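PDB 6HDY: 2-hydroxyisobutyryl-CoA synthetase from Aquincola tertiaricarbonis, which belongs to the ANL superfamily, with an AMP-binding domain followed by a smaller C-terminal domain. Local coordinates for residues V403-R406 / E407-M410; V476-A479 / L480-L484. All blocks are in the same frame, centred on the assembly; numbering follows the deposited sequence.

Contact 1 of 2, residues V403-R406 / E407-M410; sequences VITR and ESAM
The connection between strands 399-403 and 413-419 of the C-terminal domain curls back on itself, and M410 reaches across the curl to I404 and T405. SD of M410 accepts a weak hydrogen bond from the backbone N of T405, long at 3.5 Å but fairly straight, with an N-H...S angle of 165°. SD of M410 also lies 3.6 Å from CB of I404. A bend at the last torsion (chi3 -69°) turns the M410 methyl back over the start of the loop, where CE comes within 3.6 Å of the carbonyl oxygen of T405 and also approaches CB of I404. T405 fills the inside of the curl. Its methyl CG2 sits between backbone N and carbonyl carbon, meeting OG of S408 at 3.4 Å and CG of M410 at 3.9 Å. OG1 of T405 takes the other branch and passes CB of E407 at 3.8 Å, the two side chains crossing at about a right angle. Beyond the curl, F477 of helix 474-486 packs on T405 and M410, while a backbone hydrogen bond joins M410 to R377. Apart from the one weak N-H...S bond, the side-chain contacts across the curl are mostly van der Waals; the sulfur offers the buried amide of T405 a soft, weak acceptor.

Contact 2 of 2, residues V476-A479 / L480-L484; sequences VFRA and LNQQL
Four successive i to i+4 backbone hydrogen bonds tie 476-479 to 480-484 as consecutive turns of helix 474-486: the N atoms of L480, N481, Q482 and Q483 donate to the O atoms of V476, F477, R478 and A479, each at 2.9 to 3.0 Å. The bond from Q482 N is nearly straight at 169°, whereas that from Q483 N bends to 145°. Q482 lies back along the preceding turn. Its CG stands beside the backbone N (chi1 -77°), and the extended chain carries the amide past the carbonyl of R478, with CD of Q482 3.2 Å from R478 O. NE2 of Q482 then ends 3.7 Å from CB of R478, a van der Waals contact at the outer surface. Toward the sheet, F477 and N481 are one turn apart, and ND2 of N481 approaches CE2 of the F477 ring obliquely at 4.2 Å. The other end of that amide is held from the sheet, where NZ of K451 is hydrogen-bonded to OD1 and so helps fix the rotation of the group. L480 brings CB to 3.4 Å from V476 O. F477 and L480 both pack on V403 and L414, from two neighbouring strands. Polar R478 and Q482 on the outer side, with F477 and L480 against the strands, make this an amphipathic alpha-helix covering a mixed beta-sheet in the C-terminal domain of an ANL-family protein.

In the fold
Contact 1 comes first along the chain, in the loop leaving strand 399-403, and contact 2 follows near the C-terminus on helix 474-486; their centres lie about 12 Å apart. They meet in packing contacts at two places: CD1 of F477 is 3.7 Å from CA of I404, and NH2 of R478 is 3.6 Å from OG of S408. These two residues therefore join the helix to the loop, while the helix also rests on the mixed sheet through strands 399-403, 413-419 and 450-454. Loop, sheet and terminal helix thus form a continuous packed unit within the smaller domain, with the R406 side chain about 13 Å from the bound 8LQ.

Contact 1 of 2, residues V403-R406 / E407-M410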
ATOM      1  N   VAL A 403      18.968 -26.266   5.998  1.00 41.13           N
ATOM      2  CA  VAL A 403      19.518 -26.057   7.341  1.00 41.96           C
ATOM      3  C   VAL A 403      21.050 -26.142   7.260  1.00 47.89           C
ATOM      4  O   VAL A 403      21.605 -27.180   6.882  1.00 46.47           O
ATOM      5  CB  VAL A 403      18.884 -26.951   8.451  1.00 45.82           C
ATOM      6  CG1 VAL A 403      19.540 -26.708   9.800  1.00 47.60           C
ATOM      7  CG2 VAL A 403      17.374 -26.720   8.554  1.00 44.30           C
ATOM      8  N   ILE A 404      21.717 -25.006   7.528  1.00 46.64           N
ATOM      9  CA  ILE A 404      23.176 -24.886   7.418  1.00 48.76           C
ATOM     10  C   ILE A 404      23.834 -24.303   8.662  1.00 53.71           C
ATOM     11  O   ILE A 404      23.169 -23.857   9.599  1.00 51.98           O
ATOM     12  CB  ILE A 404      23.612 -24.071   6.139  1.00 51.80           C
ATOM     13  CG1 ILE A 404      23.383 -22.532   6.322  1.00 51.96           C
ATOM     14  CG2 ILE A 404      22.989 -24.611   4.833  1.00 49.29           C
ATOM     15  CD1 ILE A 404      24.157 -21.603   5.346  1.00 55.35           C
ATOM     16  N   THR A 405      25.166 -24.297   8.635  1.00 54.18           N
ATOM     17  CA  THR A 405      26.021 -23.629   9.601  1.00 57.33           C
ATOM     18  C   THR A 405      27.166 -22.947   8.859  1.00 64.84           C
ATOM     19  O   THR A 405      27.827 -23.581   8.031  1.00 65.01           O
ATOM     20  CB  THR A 405      26.444 -24.531  10.779  1.00 64.97           C
ATOM     21  OG1 THR A 405      27.059 -23.684  11.743  1.00 72.80           O
ATOM     22  CG2 THR A 405      27.410 -25.673  10.379  1.00 57.47           C
ATOM     23  N   ARG A 406      27.378 -21.656   9.107  1.00 65.48           N
ATOM     24  CA  ARG A 406      28.516 -20.988   8.465  1.00 68.52           C
ATOM     25  C   ARG A 406      29.693 -20.875   9.433  1.00 78.35           C
ATOM     26  O   ARG A 406      30.761 -20.400   9.050  1.00 81.39           O
ATOM     27  CB  ARG A 406      28.139 -19.654   7.795  1.00 65.97           C
ATOM     28  CG  ARG A 406      27.459 -19.883   6.440  1.00 69.20           C
ATOM     29  CD  ARG A 406      27.603 -18.706   5.487  1.00 70.39           C
ATOM     30  NE  ARG A 406      26.685 -18.795   4.346  1.00 54.64           N
ATOM     31  CZ  ARG A 406      25.432 -18.362   4.369  1.00 69.62           C
ATOM     32  NH1 ARG A 406      24.923 -17.828   5.474  1.00 61.75           N
ATOM     33  NH2 ARG A 406      24.665 -18.480   3.293  1.00 58.95           N
ATOM     34  N   GLU A 407      29.508 -21.398  10.664  1.00 76.70           N
ATOM     35  CA  GLU A 407      30.492 -21.404  11.755  1.00 80.93           C
ATOM     36  C   GLU A 407      31.514 -22.547  11.644  1.00 86.54           C
ATOM     37  O   GLU A 407      32.666 -22.393  12.071  1.00 91.02           O
ATOM     38  CB  GLU A 407      29.770 -21.465  13.113  1.00 83.04           C
ATOM     39  CG  GLU A 407      29.125 -20.151  13.529  1.00 97.36           C
ATOM     40  CD  GLU A 407      28.099 -20.267  14.640  1.00129.74           C
ATOM     41  OE1 GLU A 407      28.501 -20.478  15.808  1.00127.68           O
ATOM     42  OE2 GLU A 407      26.890 -20.118  14.345  1.00130.16           O
ATOM     43  N   SER A 408      31.079 -23.705  11.124  1.00 79.20           N
ATOM     44  CA  SER A 408      31.933 -24.883  10.925  1.00 80.34           C
ATOM     45  C   SER A 408      31.726 -25.437   9.509  1.00 80.28           C
ATOM     46  O   SER A 408      30.708 -25.119   8.878  1.00 76.48           O
ATOM     47  CB  SER A 408      31.650 -25.948  11.982  1.00 83.95           C
ATOM     48  OG  SER A 408      30.262 -26.185  12.158  1.00 87.30           O
ATOM     49  N   ALA A 409      32.695 -26.235   8.993  1.00 76.88           N
ATOM     50  CA  ALA A 409      32.588 -26.819   7.649  1.00 74.28           C
ATOM     51  C   ALA A 409      31.502 -27.904   7.579  1.00 73.20           C
ATOM     52  O   ALA A 409      31.357 -28.694   8.520  1.00 72.91           O
ATOM     53  CB  ALA A 409      33.929 -27.373   7.198  1.00 78.62           C
ATOM     54  N   MET A 410      30.711 -27.910   6.483  1.00 65.16           N
ATOM     55  CA  MET A 410      29.638 -28.884   6.302  1.00 61.12           C
ATOM     56  C   MET A 410      30.023 -30.011   5.365  1.00 67.23           C
ATOM     57  O   MET A 410      30.509 -29.760   4.256  1.00 67.15           O
ATOM     58  CB  MET A 410      28.358 -28.216   5.814  1.00 59.14           C
ATOM     59  CG  MET A 410      27.702 -27.348   6.848  1.00 59.84           C
ATOM     60  SD  MET A 410      26.290 -26.483   6.149  1.00 58.09           S
ATOM     61  CE  MET A 410      27.105 -25.356   5.033  1.00 55.77           C
TER

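Contact 2 of 2, residues V476-A479 / L480-L484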
ATOM      1  N   VAL A 476      20.497 -25.454  15.452  1.00 53.60           N
ATOM      2  CA  VAL A 476      19.437 -26.068  14.643  1.00 49.93           C
ATOM      3  C   VAL A 476      20.057 -27.148  13.731  1.00 51.54           C
ATOM      4  O   VAL A 476      19.501 -28.245  13.610  1.00 49.25           O
ATOM      5  CB  VAL A 476      18.594 -25.000  13.866  1.00 50.53           C
ATOM      6  CG1 VAL A 476      17.584 -25.652  12.934  1.00 46.97           C
ATOM      7  CG2 VAL A 476      17.874 -24.069  14.836  1.00 52.13           C
ATOM      8  N   PHE A 477      21.219 -26.823  13.112  1.00 48.96           N
ATOM      9  CA  PHE A 477      21.983 -27.716  12.230  1.00 48.16           C
ATOM     10  C   PHE A 477      22.420 -28.986  12.972  1.00 51.74           C
ATOM     11  O   PHE A 477      22.207 -30.100  12.472  1.00 48.37           O
ATOM     12  CB  PHE A 477      23.210 -26.986  11.628  1.00 50.22           C
ATOM     13  CG  PHE A 477      24.074 -27.849  10.732  1.00 51.11           C
ATOM     14  CD1 PHE A 477      23.787 -27.981   9.376  1.00 50.96           C
ATOM     15  CD2 PHE A 477      25.175 -28.530  11.244  1.00 54.28           C
ATOM     16  CE1 PHE A 477      24.579 -28.788   8.550  1.00 51.73           C
ATOM     17  CE2 PHE A 477      25.954 -29.347  10.416  1.00 57.08           C
ATOM     18  CZ  PHE A 477      25.646 -29.472   9.075  1.00 52.50           C
ATOM     19  N   ARG A 478      23.047 -28.805  14.158  1.00 51.17           N
ATOM     20  CA  ARG A 478      23.532 -29.908  14.972  1.00 53.77           C
ATOM     21  C   ARG A 478      22.386 -30.772  15.469  1.00 58.02           C
ATOM     22  O   ARG A 478      22.464 -31.989  15.322  1.00 56.76           O
ATOM     23  CB  ARG A 478      24.459 -29.426  16.094  1.00 57.07           C
ATOM     24  CG  ARG A 478      25.731 -28.811  15.525  1.00 65.95           C
ATOM     25  CD  ARG A 478      26.953 -29.167  16.314  1.00 81.47           C
ATOM     26  NE  ARG A 478      28.172 -28.801  15.594  1.00 99.57           N
ATOM     27  CZ  ARG A 478      29.125 -28.017  16.085  1.00123.09           C
ATOM     28  NH1 ARG A 478      29.010 -27.506  17.306  1.00115.94           N
ATOM     29  NH2 ARG A 478      30.206 -27.746  15.367  1.00112.55           N
ATOM     30  N   ALA A 479      21.276 -30.145  15.930  1.00 55.40           N
ATOM     31  CA  ALA A 479      20.075 -30.853  16.388  1.00 55.83           C
ATOM     32  C   ALA A 479      19.472 -31.711  15.284  1.00 56.21           C
ATOM     33  O   ALA A 479      19.112 -32.858  15.542  1.00 56.95           O
ATOM     34  CB  ALA A 479      19.040 -29.869  16.904  1.00 56.90           C
ATOM     35  N   LEU A 480      19.406 -31.170  14.050  1.00 50.46           N
ATOM     36  CA  LEU A 480      18.859 -31.868  12.890  1.00 47.93           C
ATOM     37  C   LEU A 480      19.752 -33.039  12.452  1.00 53.72           C
ATOM     38  O   LEU A 480      19.233 -34.142  12.274  1.00 52.85           O
ATOM     39  CB  LEU A 480      18.535 -30.910  11.733  1.00 44.63           C
ATOM     40  CG  LEU A 480      17.867 -31.516  10.472  1.00 46.57           C
ATOM     41  CD1 LEU A 480      16.583 -32.306  10.809  1.00 46.58           C
ATOM     42  CD2 LEU A 480      17.570 -30.450   9.466  1.00 45.03           C
ATOM     43  N   ASN A 481      21.077 -32.805  12.310  1.00 51.90           N
ATOM     44  CA  ASN A 481      22.047 -33.833  11.922  1.00 53.34           C
ATOM     45  C   ASN A 481      22.006 -35.027  12.887  1.00 58.75           C
ATOM     46  O   ASN A 481      21.854 -36.163  12.440  1.00 57.96           O
ATOM     47  CB  ASN A 481      23.463 -33.251  11.803  1.00 57.77           C
ATOM     48  CG  ASN A 481      24.295 -33.902  10.717  1.00 85.70           C
ATOM     49  OD1 ASN A 481      23.817 -34.730   9.922  1.00 79.85           O
ATOM     50  ND2 ASN A 481      25.558 -33.527  10.644  1.00 79.19           N
ATOM     51  N   GLN A 482      22.080 -34.745  14.211  1.00 57.06           N
ATOM     52  CA  GLN A 482      21.997 -35.698  15.314  1.00 58.60           C
ATOM     53  C   GLN A 482      20.660 -36.478  15.289  1.00 63.66           C
ATOM     54  O   GLN A 482      20.664 -37.683  15.550  1.00 65.68           O
ATOM     55  CB  GLN A 482      22.142 -34.952  16.643  1.00 61.97           C
ATOM     56  CG  GLN A 482      23.578 -34.534  16.999  1.00 77.24           C
ATOM     57  CD  GLN A 482      23.643 -33.366  17.962  1.00 82.36           C
ATOM     58  OE1 GLN A 482      22.722 -33.111  18.737  1.00 68.59           O
ATOM     59  NE2 GLN A 482      24.748 -32.632  17.943  1.00 79.79           N
ATOM     60  N   GLN A 483      19.525 -35.794  14.988  1.00 57.94           N
ATOM     61  CA  GLN A 483      18.199 -36.412  14.893  1.00 57.75           C
ATOM     62  C   GLN A 483      18.149 -37.351  13.663  1.00 61.38           C
ATOM     63  O   GLN A 483      17.605 -38.452  13.762  1.00 60.61           O
ATOM     64  CB  GLN A 483      17.098 -35.330  14.788  1.00 57.15           C
ATOM     65  CG  GLN A 483      15.662 -35.885  14.756  1.00 73.05           C
ATOM     66  CD  GLN A 483      14.648 -34.975  14.089  1.00 96.99           C
ATOM     67  OE1 GLN A 483      14.981 -34.039  13.346  1.00 92.38           O
ATOM     68  NE2 GLN A 483      13.371 -35.263  14.304  1.00 89.86           N
ATOM     69  N   LEU A 484      18.724 -36.896  12.516  1.00 58.20           N
ATOM     70  CA  LEU A 484      18.825 -37.614  11.242  1.00 57.87           C
ATOM     71  C   LEU A 484      19.814 -38.771  11.308  1.00 64.92           C
ATOM     72  O   LEU A 484      19.719 -39.688  10.496  1.00 65.82           O
ATOM     73  CB  LEU A 484      19.217 -36.670  10.094  1.00 56.12           C
ATOM     74  CG  LEU A 484      18.097 -35.853   9.439  1.00 58.54           C
ATOM     75  CD1 LEU A 484      18.675 -34.717   8.624  1.00 57.02           C
ATOM     76  CD2 LEU A 484      17.217 -36.722   8.539  1.00 60.24           C
TER